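Major capsid protein (Faustovirus, PDB 5J7O) probably builds the outer protein shell of a large double-stranded DNA virus, as trimers of subunits with a double jelly-roll fold. Local coordinates at residues B[100-104]-B[303-307]; B[120-126]-B[153-157]; B[197-201]-B[298-302]; B[336-342]-B[372-377]; B[449-453]-B[523-527]. All coordinates share one frame; numbering follows the deposited sequence.

Contact 1: residues B[100-104]-B[303-307]; sequences FSDMV and FRDPR
F303 turns the rim of its ring to S101 and M103. The carbonyl oxygen S101 O lies in the plane of that ring, 3.2 Å from F303 CD1, where the C-H bonds carry a slight positive charge. M103 SD stands at the edge too, 5.1 Å from the F303 ring centroid, a Met-aromatic contact completed by M103 CE, 3.7 Å from F303 CE1. The backbone of F303 joins in: S101 OG donates to F303 O over 3.3 Å. Strand 99-109 pairs with both 293-298 and 310-311 in one antiparallel sheet, and the loop linking those two strands leaves the sheet yet stays pressed against their common neighbour, holding to it through side chains. R304 follows. A bend at chi3 (-55°) folds its guanidinium back so that one face covers D102, with R304 NH1 3.3 Å from D102 CB. R304 NH2 is modelled 2.5 Å from M103 O, very short and poorly directed, so the exact geometry is doubtful. D102 OD2 lies well out of the guanidinium plane, and the two charges share Y548 of the second subunit instead, whose hydroxyl bonds to both, while N552 of that subunit takes R304 NH1. D305 closes an Asx turn and a salt bridge with R307, and within that turn P306 CA lies 4.0 Å from S101 OG.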
# COMPACT_ATOMS: atom_id res chain seq x y z
N PHE B 100 -3.86 32.84 -15.23
CA PHE B 100 -4.41 31.49 -15.35
C PHE B 100 -3.36 30.48 -14.89
O PHE B 100 -2.16 30.68 -15.06
CB PHE B 100 -4.90 31.17 -16.77
CG PHE B 100 -3.91 31.45 -17.86
CD1 PHE B 100 -3.85 32.70 -18.46
CD2 PHE B 100 -3.07 30.45 -18.32
CE1 PHE B 100 -2.95 32.95 -19.48
CE2 PHE B 100 -2.16 30.70 -19.34
CZ PHE B 100 -2.10 31.95 -19.92
N SER B 101 -3.85 29.39 -14.29
CA SER B 101 -2.97 28.45 -13.60
C SER B 101 -3.19 27.02 -14.06
O SER B 101 -3.03 26.72 -15.25
CB SER B 101 -3.19 28.56 -12.09
OG SER B 101 -2.17 27.88 -11.37
N ASP B 102 -3.55 26.13 -13.14
CA ASP B 102 -3.63 24.71 -13.44
C ASP B 102 -4.75 24.42 -14.43
O ASP B 102 -5.79 25.08 -14.45
CB ASP B 102 -3.83 23.90 -12.16
CG ASP B 102 -5.03 24.37 -11.36
OD1 ASP B 102 -4.94 25.45 -10.74
OD2 ASP B 102 -6.05 23.65 -11.33
N MET B 103 -4.53 23.40 -15.26
CA MET B 103 -5.46 23.02 -16.31
C MET B 103 -5.72 21.52 -16.26
O MET B 103 -4.82 20.73 -15.98
CB MET B 103 -4.92 23.41 -17.70
CG MET B 103 -4.70 24.90 -17.88
SD MET B 103 -4.15 25.32 -19.55
CE MET B 103 -4.08 27.11 -19.42
N VAL B 104 -6.97 21.15 -16.54
CA VAL B 104 -7.37 19.75 -16.57
C VAL B 104 -8.45 19.60 -17.64
O VAL B 104 -9.30 20.47 -17.81
CB VAL B 104 -7.85 19.27 -15.18
CG1 VAL B 104 -9.10 20.02 -14.74
CG2 VAL B 104 -8.09 17.77 -15.18
N PHE B 303 3.16 25.88 -15.14
CA PHE B 303 2.35 26.95 -14.56
C PHE B 303 1.18 26.38 -13.77
O PHE B 303 0.20 27.08 -13.50
CB PHE B 303 1.86 27.92 -15.63
CG PHE B 303 1.16 27.26 -16.78
CD1 PHE B 303 -0.18 26.91 -16.70
CD2 PHE B 303 1.84 27.02 -17.96
CE1 PHE B 303 -0.82 26.31 -17.77
CE2 PHE B 303 1.20 26.43 -19.04
CZ PHE B 303 -0.13 26.07 -18.94
N ARG B 304 1.26 25.10 -13.41
CA ARG B 304 0.30 24.53 -12.48
C ARG B 304 0.52 25.07 -11.08
O ARG B 304 -0.44 25.22 -10.31
CB ARG B 304 0.40 23.00 -12.51
CG ARG B 304 -0.26 22.28 -11.35
CD ARG B 304 -0.44 20.81 -11.69
NE ARG B 304 -1.17 20.66 -12.94
CZ ARG B 304 -2.49 20.58 -13.03
NH1 ARG B 304 -3.23 20.62 -11.92
NH2 ARG B 304 -3.08 20.46 -14.21
N ASP B 305 1.76 25.37 -10.73
CA ASP B 305 2.11 26.00 -9.47
C ASP B 305 1.40 27.34 -9.35
O ASP B 305 1.55 28.20 -10.24
CB ASP B 305 3.63 26.19 -9.41
CG ASP B 305 4.13 26.58 -8.03
OD1 ASP B 305 3.37 27.17 -7.24
OD2 ASP B 305 5.31 26.29 -7.74
N PRO B 306 0.61 27.57 -8.29
CA PRO B 306 -0.04 28.88 -8.14
C PRO B 306 0.93 30.05 -8.13
O PRO B 306 0.62 31.12 -8.66
CB PRO B 306 -0.78 28.75 -6.80
CG PRO B 306 -1.00 27.28 -6.63
CD PRO B 306 0.20 26.62 -7.24
N ARG B 307 2.12 29.86 -7.54
CA ARG B 307 3.13 30.90 -7.54
C ARG B 307 3.53 31.30 -8.95
O ARG B 307 3.97 32.44 -9.17
CB ARG B 307 4.37 30.42 -6.76
CG ARG B 307 4.16 30.25 -5.27
CD ARG B 307 5.38 29.61 -4.63
NE ARG B 307 5.62 28.26 -5.12
CZ ARG B 307 6.62 27.49 -4.73
NH1 ARG B 307 7.49 27.94 -3.84
NH2 ARG B 307 6.76 26.26 -5.22

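Contact 2: residues B[120-126]-B[153-157]; sequences PALPAFI and YTQSY
The Y153 ring carries I126 CG2 over the middle of one face, 3.6 Å from its centroid and only 11° off the normal, a CH-pi contact. With CG1 beside the backbone N (chi1 -66°), I126 lays that methyl over the ring, and the two side chains cross at about a right angle. The Y157 ring is used differently: A121 O lies at its edge, in plane, 2.8 Å from Y157 OH, although another acceptor competes for the hydroxyl proton and the bond is not settled. L122 CD2 comes in obliquely, 3.6 Å from Y157 CE2. Between the two tyrosines, Q155 reaches up from strand 149-158, its OE1 3.3 Å from P123 CB. The extended segment 120-126 runs over this strand in nearly the opposite direction, as a lid on one face of the large sheet rather than as another strand of it. One water lies 3.0 Å from A124 O and 2.7 Å from Q155 OE1; a second is modelled too close to both for its bonds to be trusted. With Q155 NE2 bonded to T344, the segments are joined mainly by apolar carbons, with water between two oxygens, A124 O and Q155 OE1, neither of which can donate to the other.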
# COMPACT_ATOMS: atom_id res chain seq x y z
N PRO B 120 -14.85 -20.20 -32.25
CA PRO B 120 -13.89 -20.67 -33.26
C PRO B 120 -13.85 -22.19 -33.39
O PRO B 120 -14.52 -22.91 -32.64
CB PRO B 120 -12.56 -20.12 -32.75
CG PRO B 120 -12.75 -19.99 -31.28
CD PRO B 120 -14.19 -19.60 -31.08
N ALA B 121 -13.07 -22.68 -34.35
CA ALA B 121 -12.93 -24.11 -34.54
C ALA B 121 -12.15 -24.74 -33.39
O ALA B 121 -11.27 -24.11 -32.78
CB ALA B 121 -12.23 -24.41 -35.87
N LEU B 122 -12.48 -25.99 -33.08
CA LEU B 122 -11.82 -26.71 -32.01
C LEU B 122 -10.35 -26.95 -32.35
O LEU B 122 -9.96 -26.94 -33.52
CB LEU B 122 -12.53 -28.04 -31.76
CG LEU B 122 -13.91 -27.94 -31.12
CD1 LEU B 122 -14.76 -29.13 -31.50
CD2 LEU B 122 -13.80 -27.81 -29.61
N PRO B 123 -9.51 -27.15 -31.34
CA PRO B 123 -8.09 -27.43 -31.60
C PRO B 123 -7.91 -28.77 -32.29
O PRO B 123 -8.80 -29.62 -32.33
CB PRO B 123 -7.45 -27.43 -30.21
CG PRO B 123 -8.42 -26.70 -29.34
CD PRO B 123 -9.78 -27.01 -29.90
N ALA B 124 -6.71 -28.96 -32.84
CA ALA B 124 -6.39 -30.19 -33.55
C ALA B 124 -6.32 -31.37 -32.59
O ALA B 124 -6.39 -31.23 -31.37
CB ALA B 124 -5.08 -30.04 -34.31
N PHE B 125 -6.18 -32.56 -33.17
CA PHE B 125 -6.04 -33.78 -32.38
C PHE B 125 -4.72 -33.79 -31.63
O PHE B 125 -3.70 -33.29 -32.11
CB PHE B 125 -6.14 -35.01 -33.27
CG PHE B 125 -7.46 -35.17 -33.97
CD1 PHE B 125 -8.65 -35.06 -33.26
CD2 PHE B 125 -7.52 -35.42 -35.33
CE1 PHE B 125 -9.86 -35.20 -33.90
CE2 PHE B 125 -8.73 -35.57 -35.97
CZ PHE B 125 -9.91 -35.46 -35.26
N ILE B 126 -4.74 -34.37 -30.43
CA ILE B 126 -3.52 -34.54 -29.64
C ILE B 126 -3.00 -35.96 -29.84
O ILE B 126 -1.86 -36.17 -30.24
CB ILE B 126 -3.76 -34.24 -28.15
CG1 ILE B 126 -4.09 -32.76 -27.95
CG2 ILE B 126 -2.54 -34.63 -27.33
CD1 ILE B 126 -4.32 -32.38 -26.51
N TYR B 153 -7.65 -37.56 -24.55
CA TYR B 153 -7.58 -36.11 -24.60
C TYR B 153 -8.89 -35.56 -25.15
O TYR B 153 -9.31 -35.95 -26.25
CB TYR B 153 -6.41 -35.64 -25.47
CG TYR B 153 -5.07 -36.27 -25.14
CD1 TYR B 153 -4.71 -37.50 -25.67
CD2 TYR B 153 -4.17 -35.62 -24.30
CE1 TYR B 153 -3.49 -38.07 -25.37
CE2 TYR B 153 -2.95 -36.19 -24.00
CZ TYR B 153 -2.61 -37.41 -24.54
OH TYR B 153 -1.39 -37.98 -24.24
N THR B 154 -9.51 -34.65 -24.41
CA THR B 154 -10.75 -34.02 -24.85
C THR B 154 -10.63 -32.51 -24.67
O THR B 154 -10.20 -32.04 -23.61
CB THR B 154 -11.96 -34.54 -24.07
OG1 THR B 154 -11.96 -35.97 -24.07
CG2 THR B 154 -13.26 -34.04 -24.70
N GLN B 155 -11.00 -31.76 -25.70
CA GLN B 155 -11.03 -30.31 -25.65
C GLN B 155 -12.38 -29.82 -26.16
O GLN B 155 -12.91 -30.34 -27.14
CB GLN B 155 -9.89 -29.69 -26.48
CG GLN B 155 -8.52 -29.87 -25.86
CD GLN B 155 -7.42 -29.21 -26.67
OE1 GLN B 155 -7.12 -29.62 -27.79
NE2 GLN B 155 -6.83 -28.16 -26.11
N SER B 156 -12.92 -28.81 -25.49
CA SER B 156 -14.22 -28.25 -25.85
C SER B 156 -14.27 -26.80 -25.40
O SER B 156 -13.31 -26.26 -24.83
CB SER B 156 -15.36 -29.06 -25.23
OG SER B 156 -15.26 -29.10 -23.82
N TYR B 157 -15.40 -26.15 -25.67
CA TYR B 157 -15.63 -24.77 -25.27
C TYR B 157 -16.80 -24.71 -24.30
O TYR B 157 -17.83 -25.36 -24.52
CB TYR B 157 -15.91 -23.87 -26.48
CG TYR B 157 -14.75 -23.76 -27.44
CD1 TYR B 157 -13.58 -23.13 -27.06
CD2 TYR B 157 -14.83 -24.28 -28.72
CE1 TYR B 157 -12.51 -23.02 -27.94
CE2 TYR B 157 -13.78 -24.18 -29.61
CZ TYR B 157 -12.62 -23.55 -29.20
OH TYR B 157 -11.56 -23.44 -30.08
O HOH W 1 -7.23 -32.18 -28.70
O HOH W 2 -5.37 -29.87 -29.53

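Contact 3: residues B[197-201]-B[298-302]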
# COMPACT_ATOMS: atom_id res chain seq x y z
N PRO B 197 5.31 26.59 -30.57
CA PRO B 197 5.15 25.76 -29.38
C PRO B 197 5.97 26.29 -28.22
O PRO B 197 7.21 26.25 -28.26
CB PRO B 197 5.63 24.38 -29.84
CG PRO B 197 5.47 24.39 -31.32
CD PRO B 197 5.75 25.81 -31.74
N LEU B 198 5.31 26.82 -27.19
CA LEU B 198 6.04 27.31 -26.03
C LEU B 198 6.49 26.16 -25.14
O LEU B 198 7.57 26.20 -24.55
CB LEU B 198 5.18 28.31 -25.25
CG LEU B 198 5.90 29.21 -24.24
CD1 LEU B 198 5.16 30.54 -24.10
CD2 LEU B 198 6.02 28.54 -22.89
N ASP B 199 5.66 25.12 -25.03
CA ASP B 199 6.03 23.91 -24.31
C ASP B 199 5.11 22.79 -24.75
O ASP B 199 3.95 23.02 -25.10
CB ASP B 199 5.95 24.10 -22.79
CG ASP B 199 6.56 22.94 -22.03
OD1 ASP B 199 7.49 22.30 -22.57
OD2 ASP B 199 6.12 22.66 -20.89
N GLU B 200 5.64 21.57 -24.74
CA GLU B 200 4.89 20.41 -25.20
C GLU B 200 5.49 19.15 -24.60
O GLU B 200 6.68 19.09 -24.30
CB GLU B 200 4.88 20.32 -26.72
CG GLU B 200 6.26 20.43 -27.34
CD GLU B 200 6.27 20.13 -28.82
OE1 GLU B 200 5.35 19.42 -29.29
OE2 GLU B 200 7.19 20.60 -29.52
N TYR B 201 4.64 18.13 -24.44
CA TYR B 201 5.08 16.83 -23.96
C TYR B 201 4.20 15.76 -24.61
O TYR B 201 3.17 16.05 -25.20
CB TYR B 201 5.03 16.74 -22.43
CG TYR B 201 3.65 16.91 -21.83
CD1 TYR B 201 2.78 15.83 -21.70
CD2 TYR B 201 3.23 18.14 -21.36
CE1 TYR B 201 1.53 15.98 -21.15
CE2 TYR B 201 1.97 18.30 -20.80
CZ TYR B 201 1.13 17.22 -20.70
OH TYR B 201 -0.12 17.37 -20.14
N PRO B 298 -5.07 15.94 -16.16
CA PRO B 298 -4.38 17.21 -15.90
C PRO B 298 -3.31 17.48 -16.94
O PRO B 298 -2.67 16.56 -17.46
CB PRO B 298 -3.75 17.00 -14.51
CG PRO B 298 -4.42 15.77 -13.95
CD PRO B 298 -4.76 14.93 -15.13
N LEU B 299 -3.12 18.76 -17.25
CA LEU B 299 -2.10 19.19 -18.19
C LEU B 299 -0.84 19.53 -17.40
O LEU B 299 -0.82 20.49 -16.62
CB LEU B 299 -2.59 20.37 -19.02
CG LEU B 299 -3.87 20.11 -19.82
CD1 LEU B 299 -4.13 21.22 -20.82
CD2 LEU B 299 -3.82 18.75 -20.51
N LEU B 300 0.22 18.74 -17.61
CA LEU B 300 1.39 18.74 -16.73
C LEU B 300 2.41 19.81 -17.15
O LEU B 300 3.58 19.52 -17.41
CB LEU B 300 2.01 17.36 -16.71
CG LEU B 300 1.05 16.17 -16.60
CD1 LEU B 300 1.68 14.91 -17.17
CD2 LEU B 300 0.63 15.96 -15.15
N PHE B 301 1.95 21.05 -17.20
CA PHE B 301 2.84 22.17 -17.49
C PHE B 301 3.34 22.80 -16.18
O PHE B 301 2.84 22.52 -15.09
CB PHE B 301 2.14 23.22 -18.35
CG PHE B 301 1.86 22.76 -19.76
CD1 PHE B 301 2.90 22.47 -20.63
CD2 PHE B 301 0.56 22.63 -20.21
CE1 PHE B 301 2.64 22.06 -21.92
CE2 PHE B 301 0.30 22.22 -21.51
CZ PHE B 301 1.34 21.93 -22.36
N TRP B 302 4.34 23.67 -16.32
CA TRP B 302 4.98 24.24 -15.13
C TRP B 302 4.04 25.20 -14.41
O TRP B 302 4.07 25.29 -13.18
CB TRP B 302 6.28 24.96 -15.53
CG TRP B 302 6.05 26.35 -16.02
CD1 TRP B 302 6.08 27.50 -15.28
CD2 TRP B 302 5.71 26.75 -17.35
NE1 TRP B 302 5.79 28.58 -16.07
CE2 TRP B 302 5.56 28.15 -17.35
CE3 TRP B 302 5.53 26.05 -18.55
CZ2 TRP B 302 5.24 28.87 -18.49
CZ3 TRP B 302 5.21 26.77 -19.69
CH2 TRP B 302 5.06 28.16 -19.65
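Y201 drives the edge of its ring at the face of F301, an edge-to-face (T-shaped) pair with centroids 5.3 Å apart and planes at 62°. Its CG sits between the backbone N and carbonyl carbon (chi1 62°), which carries the ring across to F301 and L300. Y201 CE2 lies above the F301 plane, displaced toward the rim. The tyrosine hydroxyl receives L300 N over 2.9 Å in a nearly straight bond, 163° at the hydrogen; the two side chains cross at about a right angle, with Y201 CZ 4.1 Å from L300 CB. L300 is the centre of an inverse gamma turn, closed by a weak bond from F301 N to L299 O, and its own N-H points to the tyrosine. D199 and F301 run past each other in opposite directions, the carboxylate steeply inclined to the ring, and D199 OD2 lies in the ring plane, 3.2 Å from F301 CD1. That oxygen is buried without a polar partner in the model, whereas D199 OD1 accepts from Y421 N. Strand 196-202 is an outer strand, within this chain, of a four-stranded antiparallel sheet, and L198 and D199 form a classic beta bulge facing F191. Strand 415-428, from another sheet, covers the same ground through I418 and Y421, consistent with a seam between the two jelly rolls. L198 CD2 meets the W302 indole obliquely, 3.4 Å from W302 CH2.

Contact 4: residues B[336-342]-B[372-377]; sequences APGNLFL and TYTPTL
T376 keeps its hydroxyl beside its own backbone N (chi1 -57°), which swings OG1 back along the chain to T374 O at 3.0 Å and leaves it 3.5 Å from L342 CB across the contact. T374 O is thereby gripped twice. L342 N reaches it from the other face of the carbonyl plane, over 2.7 Å and almost straight at 177°, so a threonine just past the strand end and the neighbouring strand share one acceptor. T374 N returns the bond to L342 O, and T376 N continues the ladder to L340 O at 3.0 Å. This is an antiparallel pairing of strands 341-351 and 364-375, next to each other in the large mixed sheet: L342 and T374 form a hydrogen-bonded pair, F341 and P375 a non-hydrogen-bonded one. P375 suits the latter position, since it has no N-H to offer and none is needed across that pair. On the side of the sheet where F341 and P375 lie, F341 CD1 rests 4.1 Å from P375 CG, and I241 of the third subunit packs on F341. P337 then covers P375 from beyond the strand end, P337 CB lying 3.6 Å from P375 CB, and its CD meets L377 CD2 obliquely. A water donates to L342 O and to T372 OG1, while T372 OG1 bonds to G264 O of the second subunit. Where the segments diverge, another water lies between G338 N and T376 O, though it is modelled too close to G338 N for that bond to be trusted.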
# COMPACT_ATOMS: atom_id res chain seq x y z
N ALA B 336 -10.84 -8.47 -25.50
CA ALA B 336 -10.36 -9.46 -24.55
C ALA B 336 -11.36 -10.61 -24.52
O ALA B 336 -12.53 -10.43 -24.86
CB ALA B 336 -10.20 -8.87 -23.14
N PRO B 337 -10.92 -11.81 -24.14
CA PRO B 337 -11.84 -12.96 -24.11
C PRO B 337 -13.02 -12.70 -23.20
O PRO B 337 -12.89 -12.10 -22.13
CB PRO B 337 -10.96 -14.10 -23.59
CG PRO B 337 -9.58 -13.71 -23.95
CD PRO B 337 -9.53 -12.22 -23.84
N GLY B 338 -14.19 -13.15 -23.64
CA GLY B 338 -15.43 -13.00 -22.90
C GLY B 338 -15.82 -14.26 -22.16
O GLY B 338 -14.96 -14.94 -21.58
N ASN B 339 -17.11 -14.57 -22.18
CA ASN B 339 -17.63 -15.75 -21.48
C ASN B 339 -17.52 -16.98 -22.38
O ASN B 339 -18.50 -17.66 -22.70
CB ASN B 339 -19.07 -15.50 -21.04
CG ASN B 339 -19.56 -16.55 -20.06
OD1 ASN B 339 -18.77 -17.17 -19.35
ND2 ASN B 339 -20.87 -16.75 -20.02
N LEU B 340 -16.29 -17.28 -22.78
CA LEU B 340 -15.99 -18.43 -23.62
C LEU B 340 -14.63 -18.98 -23.21
O LEU B 340 -13.64 -18.25 -23.25
CB LEU B 340 -15.99 -18.04 -25.10
CG LEU B 340 -15.79 -19.17 -26.12
CD1 LEU B 340 -16.99 -20.09 -26.16
CD2 LEU B 340 -15.50 -18.59 -27.50
N PHE B 341 -14.60 -20.24 -22.80
CA PHE B 341 -13.40 -20.85 -22.26
C PHE B 341 -13.11 -22.17 -22.96
O PHE B 341 -14.03 -22.95 -23.24
CB PHE B 341 -13.54 -21.09 -20.75
CG PHE B 341 -13.98 -19.88 -19.98
CD1 PHE B 341 -13.05 -18.98 -19.48
CD2 PHE B 341 -15.33 -19.64 -19.76
CE1 PHE B 341 -13.46 -17.87 -18.77
CE2 PHE B 341 -15.74 -18.53 -19.06
CZ PHE B 341 -14.80 -17.64 -18.56
N LEU B 342 -11.83 -22.42 -23.23
CA LEU B 342 -11.39 -23.68 -23.80
C LEU B 342 -11.11 -24.66 -22.66
O LEU B 342 -10.22 -24.43 -21.84
CB LEU B 342 -10.14 -23.49 -24.66
CG LEU B 342 -9.50 -24.78 -25.19
CD1 LEU B 342 -10.33 -25.37 -26.32
CD2 LEU B 342 -8.07 -24.54 -25.63
N THR B 372 -8.04 -28.11 -17.31
CA THR B 372 -7.67 -26.70 -17.30
C THR B 372 -8.63 -25.92 -18.19
O THR B 372 -9.32 -26.49 -19.04
CB THR B 372 -6.23 -26.49 -17.79
OG1 THR B 372 -6.17 -26.67 -19.21
CG2 THR B 372 -5.27 -27.45 -17.11
N TYR B 373 -8.67 -24.61 -17.98
CA TYR B 373 -9.53 -23.72 -18.75
C TYR B 373 -8.71 -22.54 -19.25
O TYR B 373 -7.91 -21.97 -18.51
CB TYR B 373 -10.71 -23.22 -17.92
CG TYR B 373 -11.53 -24.32 -17.28
CD1 TYR B 373 -12.53 -24.97 -17.99
CD2 TYR B 373 -11.30 -24.71 -15.97
CE1 TYR B 373 -13.27 -25.98 -17.42
CE2 TYR B 373 -12.04 -25.72 -15.38
CZ TYR B 373 -13.02 -26.35 -16.11
OH TYR B 373 -13.76 -27.35 -15.53
N THR B 374 -8.93 -22.17 -20.51
CA THR B 374 -8.19 -21.08 -21.14
C THR B 374 -9.19 -20.12 -21.79
O THR B 374 -9.90 -20.53 -22.74
CB THR B 374 -7.21 -21.61 -22.18
OG1 THR B 374 -6.57 -22.79 -21.67
CG2 THR B 374 -6.15 -20.57 -22.49
N PRO B 375 -9.28 -18.88 -21.32
CA PRO B 375 -10.16 -17.90 -21.98
C PRO B 375 -9.82 -17.77 -23.46
O PRO B 375 -8.65 -17.74 -23.85
CB PRO B 375 -9.88 -16.61 -21.21
CG PRO B 375 -9.45 -17.07 -19.86
CD PRO B 375 -8.67 -18.33 -20.10
N THR B 376 -10.86 -17.68 -24.29
CA THR B 376 -10.72 -17.78 -25.73
C THR B 376 -11.43 -16.62 -26.41
O THR B 376 -12.55 -16.25 -26.04
CB THR B 376 -11.28 -19.11 -26.25
OG1 THR B 376 -10.62 -20.20 -25.59
CG2 THR B 376 -11.08 -19.24 -27.75
N LEU B 377 -10.77 -16.04 -27.42
CA LEU B 377 -11.36 -14.99 -28.23
C LEU B 377 -12.36 -15.58 -29.23
O LEU B 377 -12.11 -16.63 -29.82
CB LEU B 377 -10.28 -14.22 -28.99
CG LEU B 377 -9.30 -13.37 -28.19
CD1 LEU B 377 -8.14 -12.94 -29.08
CD2 LEU B 377 -10.00 -12.15 -27.61
O HOH W 3 -14.67 -14.16 -25.91
O HOH W 4 -7.73 -25.04 -21.54

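Contact 5: residues B[449-453]-B[523-527]; sequences LGLRP and TLDTV
T523 OG1 donates to L451 O over 2.6 Å, lying in the carbonyl plane on a lone pair. The threonine hydroxyl is set between its backbone N and carbonyl carbon (chi1 55°), which aims it across at L451 and leaves the methyl T523 CG2 beside P453 CG at 3.9 Å. A water adds to the link, accepting from L451 N at 2.8 Å and donating to T523 OG1 at 3.2 Å; the same hydroxyl has a weak bond with L471 O. L449 pairs its backbone with L567 of the neighbouring strand; two residues on, the polar atoms of L451 turn to the threonine and the water instead. Beyond this polar corner the contact is aliphatic. L524 and L451 lie athwart one another, with L451 CD2 3.7 Å from L524 CD2, and L451 CD2 also rests against T523 O. L449 and V527 meet tip to tip, L449 CD2 3.9 Å from V527 CG2. Strand 444-453 belongs to one four-stranded antiparallel sheet and strand 526-531 to another, and these leucines and the valine fill the space between them, as in the sandwich of a jelly roll; Y596 and L567 extend the same core. A classic beta bulge at D525 and T526, facing T597, lies where segment 523-527 enters its strand. The direct bond and the water give the backbone O and N of L451 polar partners within a largely aliphatic contact.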
# COMPACT_ATOMS: atom_id res chain seq x y z
N LEU B 449 14.91 8.58 -18.11
CA LEU B 449 15.54 7.69 -19.07
C LEU B 449 14.87 6.32 -19.07
O LEU B 449 14.40 5.84 -18.04
CB LEU B 449 17.04 7.53 -18.78
CG LEU B 449 17.85 6.70 -19.78
CD1 LEU B 449 17.84 7.35 -21.16
CD2 LEU B 449 19.27 6.48 -19.30
N GLY B 450 14.84 5.70 -20.25
CA GLY B 450 14.33 4.35 -20.39
C GLY B 450 14.69 3.78 -21.74
O GLY B 450 14.95 4.52 -22.70
N LEU B 451 14.72 2.45 -21.80
CA LEU B 451 14.98 1.71 -23.03
C LEU B 451 13.81 0.74 -23.21
O LEU B 451 13.85 -0.40 -22.75
CB LEU B 451 16.32 0.98 -22.97
CG LEU B 451 16.82 0.30 -24.25
CD1 LEU B 451 16.96 1.31 -25.38
CD2 LEU B 451 18.14 -0.41 -24.01
N ARG B 452 12.76 1.22 -23.88
CA ARG B 452 11.50 0.49 -23.96
C ARG B 452 11.50 -0.44 -25.17
O ARG B 452 11.73 0.03 -26.29
CB ARG B 452 10.34 1.46 -24.05
CG ARG B 452 9.01 0.80 -24.37
CD ARG B 452 8.19 1.67 -25.30
NE ARG B 452 7.19 2.47 -24.60
CZ ARG B 452 6.48 3.44 -25.17
NH1 ARG B 452 6.67 3.73 -26.45
NH2 ARG B 452 5.59 4.11 -24.46
N PRO B 453 11.26 -1.74 -24.99
CA PRO B 453 11.20 -2.64 -26.15
C PRO B 453 10.09 -2.24 -27.10
O PRO B 453 8.98 -1.89 -26.67
CB PRO B 453 10.94 -4.01 -25.51
CG PRO B 453 11.36 -3.87 -24.09
CD PRO B 453 11.06 -2.45 -23.72
N THR B 523 16.20 -3.77 -19.41
CA THR B 523 16.83 -3.54 -20.70
C THR B 523 18.10 -2.70 -20.60
O THR B 523 18.87 -2.66 -21.56
CB THR B 523 15.85 -2.86 -21.66
OG1 THR B 523 15.34 -1.66 -21.07
CG2 THR B 523 14.70 -3.79 -22.00
N LEU B 524 18.33 -2.03 -19.47
CA LEU B 524 19.53 -1.24 -19.25
C LEU B 524 20.36 -1.88 -18.15
O LEU B 524 19.85 -2.13 -17.05
CB LEU B 524 19.18 0.20 -18.89
CG LEU B 524 18.51 1.07 -19.96
CD1 LEU B 524 17.99 2.36 -19.35
CD2 LEU B 524 19.48 1.36 -21.09
N ASP B 525 21.64 -2.13 -18.43
CA ASP B 525 22.56 -2.63 -17.42
C ASP B 525 23.30 -1.49 -16.73
O ASP B 525 23.27 -1.37 -15.50
CB ASP B 525 23.56 -3.61 -18.04
CG ASP B 525 22.92 -4.93 -18.43
OD1 ASP B 525 21.88 -5.29 -17.83
OD2 ASP B 525 23.45 -5.60 -19.34
N THR B 526 23.97 -0.64 -17.52
CA THR B 526 24.73 0.49 -16.99
C THR B 526 24.39 1.73 -17.81
O THR B 526 23.97 1.65 -18.96
CB THR B 526 26.24 0.24 -17.04
OG1 THR B 526 26.69 0.29 -18.40
CG2 THR B 526 26.60 -1.12 -16.45
N VAL B 527 24.59 2.89 -17.18
CA VAL B 527 24.39 4.18 -17.85
C VAL B 527 25.55 5.10 -17.48
O VAL B 527 26.01 5.11 -16.34
CB VAL B 527 23.04 4.82 -17.47
CG1 VAL B 527 22.93 6.24 -18.02
CG2 VAL B 527 21.89 3.97 -18.01
O HOH W 5 14.64 1.01 -19.39

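Contacts 1 and 3 are neighbours, their centres 11 Å apart: contact 3 is nested along the chain within the loop closed by contact 1, and the loop 298-307 serves both. Contacts 2 and 4 form a second pair, centres 13 Å apart, joined through adjacent strands 149-158 and 341-351 of the large mixed sheet; they lie across the chain's centre from the first pair, with about 59 Å between the centres of contacts 1 and 2. Contact 5 comes last in the chain, 25 Å from contact 3 centre to centre. Contacts 1 to 4 all touch the second subunit, contact 3 through P298 alone, so regions on both sides of the chain's centre meet a neighbour; no other chain touches contact 5.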